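Local coordinates for adenosine deaminase 1 (Arthrobacter aurescens, PDB 3RYS), which probably catalyses the zinc-dependent hydrolytic deamination of adenine to hypoxanthine, a step of purine salvage, at residues Leu18-Glu23 with Asp280-Phe285; Val275-Asp280 with Asp290-Gln295; Glu99-Pro104 with Ile139-Arg144. All blocks are in the same frame, centred on the assembly; numbering follows the deposited sequence.

Contact 1: residues Leu18-Glu23 with Asp280-Phe285; sequences LHLHIE and DDPAYF. With ZN (zinc ion), chain C; ADE (adenine), chain D.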
loop_
_atom_site.group_PDB
_atom_site.type_symbol
_atom_site.label_atom_id
_atom_site.label_comp_id
_atom_site.label_asym_id
_atom_site.label_seq_id
_atom_site.Cartn_x
_atom_site.Cartn_y
_atom_site.Cartn_z
ATOM N N LEU A 18 4.360 0.161 -4.254
ATOM C CA LEU A 18 5.015 0.482 -2.993
ATOM C C LEU A 18 4.015 0.709 -1.864
ATOM O O LEU A 18 4.380 0.715 -0.686
ATOM C CB LEU A 18 5.886 1.728 -3.158
ATOM C CG LEU A 18 6.935 1.704 -4.268
ATOM C CD1 LEU A 18 7.727 3.005 -4.273
ATOM C CD2 LEU A 18 7.856 0.507 -4.111
ATOM N N HIS A 19 2.755 0.909 -2.232
ATOM C CA HIS A 19 1.699 1.186 -1.267
ATOM C C HIS A 19 0.575 0.167 -1.442
ATOM O O HIS A 19 -0.278 0.312 -2.323
ATOM C CB HIS A 19 1.166 2.608 -1.468
ATOM C CG HIS A 19 0.179 3.043 -0.430
ATOM N ND1 HIS A 19 0.036 4.361 -0.046
ATOM C CD2 HIS A 19 -0.712 2.340 0.307
ATOM C CE1 HIS A 19 -0.905 4.451 0.875
ATOM N NE2 HIS A 19 -1.372 3.237 1.110
ATOM N N LEU A 20 0.582 -0.867 -0.608
ATOM C CA LEU A 20 -0.404 -1.933 -0.716
ATOM C C LEU A 20 -0.528 -2.753 0.557
ATOM O O LEU A 20 0.456 -3.300 1.055
ATOM C CB LEU A 20 -0.068 -2.862 -1.877
ATOM C CG LEU A 20 -1.000 -4.072 -1.910
ATOM C CD1 LEU A 20 -1.609 -4.223 -3.287
ATOM C CD2 LEU A 20 -0.301 -5.355 -1.449
ATOM N N HIS A 21 -1.752 -2.845 1.067
ATOM C CA HIS A 21 -2.036 -3.623 2.263
ATOM C C HIS A 21 -2.517 -5.017 1.884
ATOM O O HIS A 21 -3.503 -5.167 1.166
ATOM C CB HIS A 21 -3.093 -2.914 3.098
ATOM C CG HIS A 21 -2.756 -1.492 3.402
ATOM N ND1 HIS A 21 -2.202 -1.098 4.601
ATOM C CD2 HIS A 21 -2.890 -0.367 2.662
ATOM C CE1 HIS A 21 -2.013 0.208 4.587
ATOM N NE2 HIS A 21 -2.419 0.675 3.422
ATOM N N ILE A 22 -1.818 -6.036 2.363
ATOM C CA ILE A 22 -2.148 -7.401 1.980
ATOM C C ILE A 22 -3.570 -7.778 2.397
ATOM O O ILE A 22 -4.254 -8.516 1.690
ATOM C CB ILE A 22 -1.114 -8.416 2.513
ATOM C CG1 ILE A 22 -1.125 -9.679 1.651
ATOM C CG2 ILE A 22 -1.356 -8.729 3.981
ATOM C CD1 ILE A 22 -0.885 -9.409 0.180
ATOM N N GLU A 23 -4.018 -7.245 3.533
ATOM C CA GLU A 23 -5.370 -7.491 4.028
ATOM C C GLU A 23 -6.427 -6.805 3.164
ATOM O O GLU A 23 -7.597 -7.193 3.179
ATOM C CB GLU A 23 -5.511 -7.013 5.476
ATOM C CG GLU A 23 -4.564 -7.674 6.472
ATOM C CD GLU A 23 -3.219 -6.968 6.583
ATOM O OE1 GLU A 23 -2.781 -6.334 5.602
ATOM O OE2 GLU A 23 -2.594 -7.049 7.658
ATOM N N ASP A 280 -3.396 0.353 -3.147
ATOM C CA ASP A 280 -3.649 0.497 -1.712
ATOM C C ASP A 280 -4.387 -0.699 -1.098
ATOM O O ASP A 280 -3.769 -1.558 -0.471
ATOM C CB ASP A 280 -4.402 1.806 -1.430
ATOM C CG ASP A 280 -4.443 2.152 0.046
ATOM O OD1 ASP A 280 -5.292 2.976 0.443
ATOM O OD2 ASP A 280 -3.627 1.599 0.810
ATOM N N ASP A 281 -5.705 -0.734 -1.272
ATOM C CA ASP A 281 -6.532 -1.848 -0.815
ATOM C C ASP A 281 -7.403 -2.332 -1.987
ATOM O O ASP A 281 -8.584 -1.992 -2.081
ATOM C CB ASP A 281 -7.402 -1.415 0.371
ATOM C CG ASP A 281 -6.583 -0.842 1.532
ATOM O OD1 ASP A 281 -6.086 -1.645 2.346
ATOM O OD2 ASP A 281 -6.451 0.401 1.652
ATOM N N PRO A 282 -6.810 -3.136 -2.885
ATOM C CA PRO A 282 -7.345 -3.507 -4.203
ATOM C C PRO A 282 -8.719 -4.179 -4.193
ATOM O O PRO A 282 -9.503 -3.962 -5.116
ATOM C CB PRO A 282 -6.309 -4.503 -4.737
ATOM C CG PRO A 282 -5.094 -4.277 -3.936
ATOM C CD PRO A 282 -5.545 -3.829 -2.595
ATOM N N ALA A 283 -9.000 -4.999 -3.187
ATOM C CA ALA A 283 -10.254 -5.743 -3.165
ATOM C C ALA A 283 -11.400 -4.913 -2.584
ATOM O O ALA A 283 -12.548 -5.350 -2.572
ATOM C CB ALA A 283 -10.091 -7.054 -2.405
ATOM N N TYR A 284 -11.081 -3.709 -2.118
ATOM C CA TYR A 284 -12.080 -2.828 -1.522
ATOM C C TYR A 284 -12.417 -1.614 -2.396
ATOM O O TYR A 284 -13.494 -1.025 -2.265
ATOM C CB TYR A 284 -11.613 -2.352 -0.143
ATOM C CG TYR A 284 -11.655 -3.422 0.915
ATOM C CD1 TYR A 284 -10.634 -4.359 1.021
ATOM C CD2 TYR A 284 -12.713 -3.500 1.809
ATOM C CE1 TYR A 284 -10.668 -5.346 1.988
ATOM C CE2 TYR A 284 -12.756 -4.480 2.778
ATOM C CZ TYR A 284 -11.731 -5.402 2.864
ATOM O OH TYR A 284 -11.767 -6.380 3.832
ATOM N N PHE A 285 -11.492 -1.238 -3.273
ATOM C CA PHE A 285 -11.657 -0.025 -4.060
ATOM C C PHE A 285 -11.854 -0.345 -5.541
ATOM O O PHE A 285 -11.760 0.535 -6.399
ATOM C CB PHE A 285 -10.475 0.929 -3.841
ATOM C CG PHE A 285 -10.205 1.234 -2.392
ATOM C CD1 PHE A 285 -11.250 1.482 -1.514
ATOM C CD2 PHE A 285 -8.906 1.281 -1.908
ATOM C CE1 PHE A 285 -11.007 1.768 -0.176
ATOM C CE2 PHE A 285 -8.653 1.566 -0.569
ATOM C CZ PHE A 285 -9.705 1.807 0.298
HETATM ZN ZN ZN C . -3.023 2.805 2.664
HETATM N N9 ADE D . -5.297 0.807 6.461
HETATM C C8 ADE D . -5.373 0.135 5.270
HETATM N N7 ADE D . -5.395 0.914 4.209
HETATM C C5 ADE D . -5.333 2.192 4.749
HETATM C C6 ADE D . -5.323 3.472 4.154
HETATM N N6 ADE D . -5.380 3.664 2.831
HETATM N N1 ADE D . -5.252 4.545 4.975
HETATM C C2 ADE D . -5.197 4.343 6.300
HETATM N N3 ADE D . -5.199 3.191 6.977
HETATM C C4 ADE D . -5.271 2.146 6.134
#
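His19 and His21 meet Asp280 at the zinc ion: this is the HxH motif at the end of the first barrel strand, joined to the aspartate that follows the last one, as in other metallo-dependent hydrolases with a TIM-barrel fold. The metal takes His19 NE2, His21 NE2 and Asp280 OD2, each at 2.3 Å, while His199 and adenine N6 complete the shell. The His19 ring and the Asp280 carboxylate lie alongside each other, their planes 76° apart. The two histidines reach the metal by different turns: in His19 CG is anti to the backbone N (chi1 -174°), whereas in His21 it is anti to the carbonyl carbon. One face of the His21 ring is turned to the adenine, with N7 over its rim. Asp281 OD2 comes within 2.8 Å of adenine N7, and its carboxylate runs almost parallel to the His21 ring, with OD1 next to His21 CB. At the other oxygen of the metal ligand, Asp280 OD1, a hydrogen bond from Ser250 OG steadies the carboxylate near adenine N6. Likewise His19 ND1 is tied to Thr245 OG1, so a second-shell hydroxyl, together with the metal, holds the rotation of each group.

Behind these side chains the backbones form a single bridge between Leu20 and Asp280. His21 N gives Asp280 O a hydrogen bond of 2.8 Å, nearly straight at 171°, and Asp280 N gives His19 O a weak one of 3.2 Å. Further along, Leu20 CD1 lies 3.5 Å from Pro282 CG, the two side chains crossing at about a right angle. Beyond the proline the Tyr284 ring turns its edge to the backbone of Glu23, where CE1 approaches Glu23 O to 3.8 Å.

Contact 2: residues Val275-Asp280 with Asp290-Gln295; sequences VCVNSD and DDNFEQ. With ZN (zinc ion), chain C; ADE (adenine), chain D.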
loop_
_atom_site.group_PDB
_atom_site.type_symbol
_atom_site.label_atom_id
_atom_site.label_comp_id
_atom_site.label_asym_id
_atom_site.label_seq_id
_atom_site.Cartn_x
_atom_site.Cartn_y
_atom_site.Cartn_z
ATOM N N VAL A 275 5.756 11.409 -7.427
ATOM C CA VAL A 275 4.593 10.572 -7.157
ATOM C C VAL A 275 4.574 9.282 -7.967
ATOM O O VAL A 275 5.152 9.201 -9.054
ATOM C CB VAL A 275 3.284 11.329 -7.445
ATOM C CG1 VAL A 275 3.023 12.382 -6.372
ATOM C CG2 VAL A 275 3.330 11.951 -8.834
ATOM N N CYS A 276 3.898 8.276 -7.423
ATOM C CA CYS A 276 3.655 7.033 -8.140
ATOM C C CYS A 276 2.245 6.526 -7.850
ATOM O O CYS A 276 1.588 6.993 -6.918
ATOM C CB CYS A 276 4.701 5.975 -7.781
ATOM S SG CYS A 276 4.690 5.434 -6.054
ATOM N N VAL A 277 1.793 5.571 -8.656
ATOM C CA VAL A 277 0.423 5.072 -8.602
ATOM C C VAL A 277 0.345 3.728 -7.882
ATOM O O VAL A 277 1.112 2.811 -8.179
ATOM C CB VAL A 277 -0.157 4.930 -10.023
ATOM C CG1 VAL A 277 -1.557 4.351 -9.983
ATOM C CG2 VAL A 277 -0.155 6.278 -10.725
ATOM N N ASN A 278 -0.587 3.621 -6.940
ATOM C CA ASN A 278 -0.749 2.420 -6.126
ATOM C C ASN A 278 -2.227 2.079 -5.933
ATOM O O ASN A 278 -3.088 2.955 -6.026
ATOM C CB ASN A 278 -0.076 2.608 -4.764
ATOM C CG ASN A 278 1.378 3.039 -4.883
ATOM O OD1 ASN A 278 1.680 4.208 -5.134
ATOM N ND2 ASN A 278 2.286 2.091 -4.690
ATOM N N SER A 279 -2.528 0.811 -5.664
ATOM C CA SER A 279 -3.926 0.400 -5.521
ATOM C C SER A 279 -4.371 0.352 -4.057
ATOM O O SER A 279 -5.571 0.313 -3.768
ATOM C CB SER A 279 -4.198 -0.932 -6.237
ATOM O OG SER A 279 -3.495 -2.006 -5.643
ATOM N N ASP A 280 -3.396 0.353 -3.147
ATOM C CA ASP A 280 -3.649 0.497 -1.712
ATOM C C ASP A 280 -4.387 -0.699 -1.098
ATOM O O ASP A 280 -3.769 -1.558 -0.471
ATOM C CB ASP A 280 -4.402 1.806 -1.430
ATOM C CG ASP A 280 -4.443 2.152 0.046
ATOM O OD1 ASP A 280 -5.292 2.976 0.443
ATOM O OD2 ASP A 280 -3.627 1.599 0.810
ATOM N N ASP A 290 -2.971 -1.711 -12.193
ATOM C CA ASP A 290 -3.270 -1.570 -13.615
ATOM C C ASP A 290 -4.653 -0.969 -13.829
ATOM O O ASP A 290 -4.888 -0.286 -14.818
ATOM C CB ASP A 290 -3.134 -2.908 -14.351
ATOM C CG ASP A 290 -4.136 -3.949 -13.878
ATOM O OD1 ASP A 290 -5.135 -4.181 -14.599
ATOM O OD2 ASP A 290 -3.923 -4.533 -12.790
ATOM N N ASP A 291 -5.563 -1.222 -12.894
ATOM C CA ASP A 291 -6.882 -0.602 -12.931
ATOM C C ASP A 291 -6.783 0.879 -12.612
ATOM O O ASP A 291 -7.488 1.695 -13.204
ATOM C CB ASP A 291 -7.835 -1.291 -11.955
ATOM C CG ASP A 291 -8.247 -2.675 -12.422
ATOM O OD1 ASP A 291 -8.677 -2.814 -13.594
ATOM O OD2 ASP A 291 -8.142 -3.622 -11.613
ATOM N N ASN A 292 -5.909 1.230 -11.672
ATOM C CA ASN A 292 -5.676 2.634 -11.352
ATOM C C ASN A 292 -5.130 3.367 -12.569
ATOM O O ASN A 292 -5.547 4.481 -12.867
ATOM C CB ASN A 292 -4.730 2.794 -10.158
ATOM C CG ASN A 292 -5.431 2.585 -8.818
ATOM O OD1 ASN A 292 -5.791 3.547 -8.138
ATOM N ND2 ASN A 292 -5.630 1.326 -8.437
ATOM N N PHE A 293 -4.203 2.736 -13.281
ATOM C CA PHE A 293 -3.655 3.337 -14.489
ATOM C C PHE A 293 -4.734 3.500 -15.552
ATOM O O PHE A 293 -4.884 4.574 -16.137
ATOM C CB PHE A 293 -2.498 2.503 -15.037
ATOM C CG PHE A 293 -1.175 2.824 -14.411
ATOM C CD1 PHE A 293 -0.689 2.070 -13.359
ATOM C CD2 PHE A 293 -0.417 3.879 -14.878
ATOM C CE1 PHE A 293 0.531 2.363 -12.783
ATOM C CE2 PHE A 293 0.802 4.178 -14.304
ATOM C CZ PHE A 293 1.278 3.419 -13.256
ATOM N N GLU A 294 -5.479 2.427 -15.796
ATOM C CA GLU A 294 -6.557 2.439 -16.779
ATOM C C GLU A 294 -7.487 3.628 -16.584
ATOM O O GLU A 294 -7.868 4.296 -17.548
ATOM C CB GLU A 294 -7.366 1.147 -16.703
ATOM C CG GLU A 294 -8.504 1.085 -17.706
ATOM C CD GLU A 294 -9.470 -0.046 -17.418
ATOM O OE1 GLU A 294 -9.405 -0.620 -16.306
ATOM O OE2 GLU A 294 -10.296 -0.359 -18.301
ATOM N N GLN A 295 -7.851 3.890 -15.332
ATOM C CA GLN A 295 -8.758 4.989 -15.027
ATOM C C GLN A 295 -8.094 6.357 -15.203
ATOM O O GLN A 295 -8.738 7.317 -15.628
ATOM C CB GLN A 295 -9.341 4.833 -13.620
ATOM C CG GLN A 295 -10.252 3.617 -13.455
ATOM C CD GLN A 295 -11.428 3.618 -14.423
ATOM O OE1 GLN A 295 -11.265 3.363 -15.616
ATOM N NE2 GLN A 295 -12.622 3.896 -13.906
HETATM ZN ZN ZN C . -3.023 2.805 2.664
HETATM N N9 ADE D . -5.297 0.807 6.461
HETATM C C8 ADE D . -5.373 0.135 5.270
HETATM N N7 ADE D . -5.395 0.914 4.209
HETATM C C5 ADE D . -5.333 2.192 4.749
HETATM C C6 ADE D . -5.323 3.472 4.154
HETATM N N6 ADE D . -5.380 3.664 2.831
HETATM N N1 ADE D . -5.252 4.545 4.975
HETATM C C2 ADE D . -5.197 4.343 6.300
HETATM N N3 ADE D . -5.199 3.191 6.977
HETATM C C4 ADE D . -5.271 2.146 6.134
HETATM O O HOH W 1 -7.459 0.621 -6.176
#
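The eighth β/α unit of the barrel closes here, with Val277 on strand 275-277 packing against Asn292 and Phe293 of helix 289-300. Val277 carries its CG1 methyl anti to the backbone N (chi1 177°), which sends it between the two helix residues: it sits 3.5 Å from Asn292 CB and lies over one face of the Phe293 ring, displaced toward the rim. Val277 CB makes an off-centre CH-pi contact with the same ring, 4.2 Å from its centroid. Next to this apolar patch the Asn292 amide is held at both ends, ND2 by Tyr288 O and OD1 by Leu249 N, so its rotation is fixed. Asn292 ND2 also lies 3.5 Å from Ser279 CB. It donates to a water 3.0 Å away, which lies 3.1 Å from Ser279 O and may give it a proton, though other acceptors are also in its reach. The hydroxyl of Ser279 goes elsewhere, to Glu17 OE2. Leu265 and Leu310 also touch Val277. The helix thus packs against the strand and against the turn that leads to the zinc ligand Asp280, an arrangement typical of a TIM barrel, whose outer helices cover the strands and whose active site lies at the strands' C-terminal ends.

Contact 3: residues Glu99-Pro104 with Ile139-Arg144; sequences EIMMDP and IAAFLR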
loop_
_atom_site.group_PDB
_atom_site.type_symbol
_atom_site.label_atom_id
_atom_site.label_comp_id
_atom_site.label_asym_id
_atom_site.label_seq_id
_atom_site.Cartn_x
_atom_site.Cartn_y
_atom_site.Cartn_z
ATOM N N GLU A 99 6.170 -3.958 -2.654
ATOM C CA GLU A 99 6.535 -3.759 -1.257
ATOM C C GLU A 99 5.269 -3.723 -0.411
ATOM O O GLU A 99 4.500 -2.762 -0.448
ATOM C CB GLU A 99 7.413 -2.518 -1.084
ATOM C CG GLU A 99 8.808 -2.724 -1.669
ATOM C CD GLU A 99 9.704 -1.504 -1.576
ATOM O OE1 GLU A 99 9.501 -0.673 -0.666
ATOM O OE2 GLU A 99 10.624 -1.392 -2.413
ATOM N N ILE A 100 5.063 -4.796 0.342
ATOM C CA ILE A 100 3.752 -5.127 0.884
ATOM C C ILE A 100 3.608 -4.836 2.370
ATOM O O ILE A 100 4.427 -5.259 3.187
ATOM C CB ILE A 100 3.447 -6.610 0.625
ATOM C CG1 ILE A 100 3.490 -6.890 -0.879
ATOM C CG2 ILE A 100 2.101 -6.997 1.213
ATOM C CD1 ILE A 100 3.741 -8.341 -1.230
ATOM N N MET A 101 2.550 -4.115 2.716
ATOM C CA MET A 101 2.252 -3.833 4.114
ATOM C C MET A 101 1.370 -4.899 4.754
ATOM O O MET A 101 0.621 -5.618 4.087
ATOM C CB MET A 101 1.610 -2.453 4.276
ATOM C CG MET A 101 2.594 -1.359 4.640
ATOM S SD MET A 101 1.810 0.262 4.739
ATOM C CE MET A 101 1.704 0.690 3.007
ATOM N N MET A 102 1.469 -4.977 6.071
ATOM C CA MET A 102 0.740 -5.955 6.842
ATOM C C MET A 102 0.527 -5.340 8.215
ATOM O O MET A 102 1.413 -4.658 8.732
ATOM C CB MET A 102 1.569 -7.228 6.930
ATOM C CG MET A 102 1.216 -8.159 8.064
ATOM S SD MET A 102 2.477 -9.443 8.173
ATOM C CE MET A 102 1.828 -10.405 9.534
ATOM N N ASP A 103 -0.653 -5.549 8.791
ATOM C CA ASP A 103 -0.962 -5.015 10.112
ATOM C C ASP A 103 -0.869 -6.115 11.162
ATOM O O ASP A 103 -1.878 -6.732 11.513
ATOM C CB ASP A 103 -2.364 -4.393 10.143
ATOM C CG ASP A 103 -2.532 -3.253 9.149
ATOM O OD1 ASP A 103 -1.513 -2.646 8.748
ATOM O OD2 ASP A 103 -3.692 -2.960 8.775
ATOM N N PRO A 104 0.343 -6.357 11.678
ATOM C CA PRO A 104 0.556 -7.401 12.683
ATOM C C PRO A 104 -0.492 -7.328 13.795
ATOM O O PRO A 104 -1.056 -8.355 14.175
ATOM C CB PRO A 104 1.938 -7.059 13.248
ATOM C CG PRO A 104 2.606 -6.297 12.185
ATOM C CD PRO A 104 1.549 -5.539 11.467
ATOM N N ILE A 139 6.659 -5.197 4.803
ATOM C CA ILE A 139 6.643 -4.048 5.692
ATOM C C ILE A 139 5.592 -4.224 6.773
ATOM O O ILE A 139 4.406 -4.359 6.481
ATOM C CB ILE A 139 6.367 -2.750 4.922
ATOM C CG1 ILE A 139 7.596 -2.359 4.106
ATOM C CG2 ILE A 139 5.996 -1.617 5.874
ATOM C CD1 ILE A 139 7.474 -1.001 3.465
ATOM N N ALA A 140 6.033 -4.238 8.026
ATOM C CA ALA A 140 5.107 -4.308 9.148
ATOM C C ALA A 140 4.564 -2.917 9.440
ATOM O O ALA A 140 5.324 -1.998 9.762
ATOM C CB ALA A 140 5.793 -4.884 10.370
ATOM N N ALA A 141 3.251 -2.760 9.298
ATOM C CA ALA A 141 2.599 -1.482 9.570
ATOM C C ALA A 141 1.887 -1.501 10.919
ATOM O O ALA A 141 1.313 -2.515 11.322
ATOM C CB ALA A 141 1.629 -1.127 8.459
ATOM N N PHE A 142 1.926 -0.365 11.609
ATOM C CA PHE A 142 1.373 -0.265 12.951
ATOM C C PHE A 142 0.099 0.576 12.990
ATOM O O PHE A 142 -0.022 1.567 12.280
ATOM C CB PHE A 142 2.441 0.264 13.911
ATOM C CG PHE A 142 3.610 -0.675 14.077
ATOM C CD1 PHE A 142 3.650 -1.575 15.131
ATOM C CD2 PHE A 142 4.653 -0.677 13.163
ATOM C CE1 PHE A 142 4.716 -2.448 15.278
ATOM C CE2 PHE A 142 5.720 -1.553 13.306
ATOM C CZ PHE A 142 5.748 -2.439 14.365
ATOM N N LEU A 143 -0.859 0.158 13.810
ATOM C CA LEU A 143 -2.150 0.838 13.893
ATOM C C LEU A 143 -2.051 2.095 14.745
ATOM O O LEU A 143 -1.945 2.022 15.968
ATOM C CB LEU A 143 -3.209 -0.105 14.461
ATOM C CG LEU A 143 -3.249 -1.474 13.772
ATOM C CD1 LEU A 143 -4.324 -2.368 14.382
ATOM C CD2 LEU A 143 -3.462 -1.318 12.273
ATOM N N ARG A 144 -2.101 3.249 14.094
ATOM C CA ARG A 144 -1.861 4.518 14.769
ATOM C C ARG A 144 -2.902 4.847 15.836
ATOM O O ARG A 144 -2.670 5.711 16.678
ATOM C CB ARG A 144 -1.764 5.658 13.752
ATOM C CG ARG A 144 -3.052 5.930 12.994
ATOM C CD ARG A 144 -2.773 6.758 11.758
ATOM N NE ARG A 144 -1.874 7.868 12.058
ATOM C CZ ARG A 144 -1.190 8.547 11.144
ATOM N NH1 ARG A 144 -1.296 8.228 9.862
ATOM N NH2 ARG A 144 -0.393 9.541 11.510
#
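Met101 pairs with Ile139, and Met102 with Ala140, where strands 95-102 and 135-143 run parallel, the axes of their segments 4.7 Å apart at closest and turned 37° to each other. Ile139 N gives Ile100 O a hydrogen bond of 2.8 Å at 163°; Met102 N reaches Ile139 O only weakly, and the bond from Ala141 N to Met102 O is less sure, because the place of that oxygen is doubtful.

Met101 and Ile139 share one face of the sheet and lie side by side, pointing the same way, with Met101 CG 3.6 Å from Ile139 CG2. The same CG touches Ala141 CB at 3.9 Å, and the methionine chain then bends at chi3 (-79°), its side chain coming to about 5 Å from the zinc ion. On the face of Met102 and Ala140, Pro104 CG rests 3.9 Å from Ala140 CB. Past the end of its strand, the Asp103 and Leu143 side chains cross at about a right angle: Leu143 CD2 is 3.8 Å from Asp103 CG, while Asp103 OD1 stands 3.5 Å from Ala141 CB. The other oxygen, OD2, is hydrogen-bonded to Tyr66 OH, a residue of the adenine pocket, which helps hold the turn of the group. With an alanine here the carboxylate goes, and Tyr66 OH would probably be left without this partner and freer to shift, with a gap opened beside Leu143 CD2.

The two strands are joined by a β-α-β crossover of the barrel. Met102, CG anti to the backbone N and extended beyond it, reaches Cys117 and Val118 of helix 114-125, which also receives Pro104 at Leu114. Helix 148-160 packs on Ala140 through Leu158, while strand 167-171 continues the sheet beyond strand 135-143.

Contacts 1 and 2 share Asp280: in contact 1 it binds the zinc ion, and in contact 2 the stretch leading to it is backed by a helix. Their centres lie about 11 Å apart, as do those of contacts 1 and 3. The latter pair are stitched together by two probable hydrogen bonds, Leu20 O to Met101 N at 2.8 Å and Glu23 OE2 to Asp103 N at 2.7 Å. Contacts 2 and 3 do not touch, with centres about 20 Å apart and nearest atoms about 6 Å. Along the chain, contact 3 is nested within the long loop that contact 1 closes. In space, 18-23 bonds to Met101 and to Asp280, and so lies between the second strand and the end of the last, beside zinc and adenine.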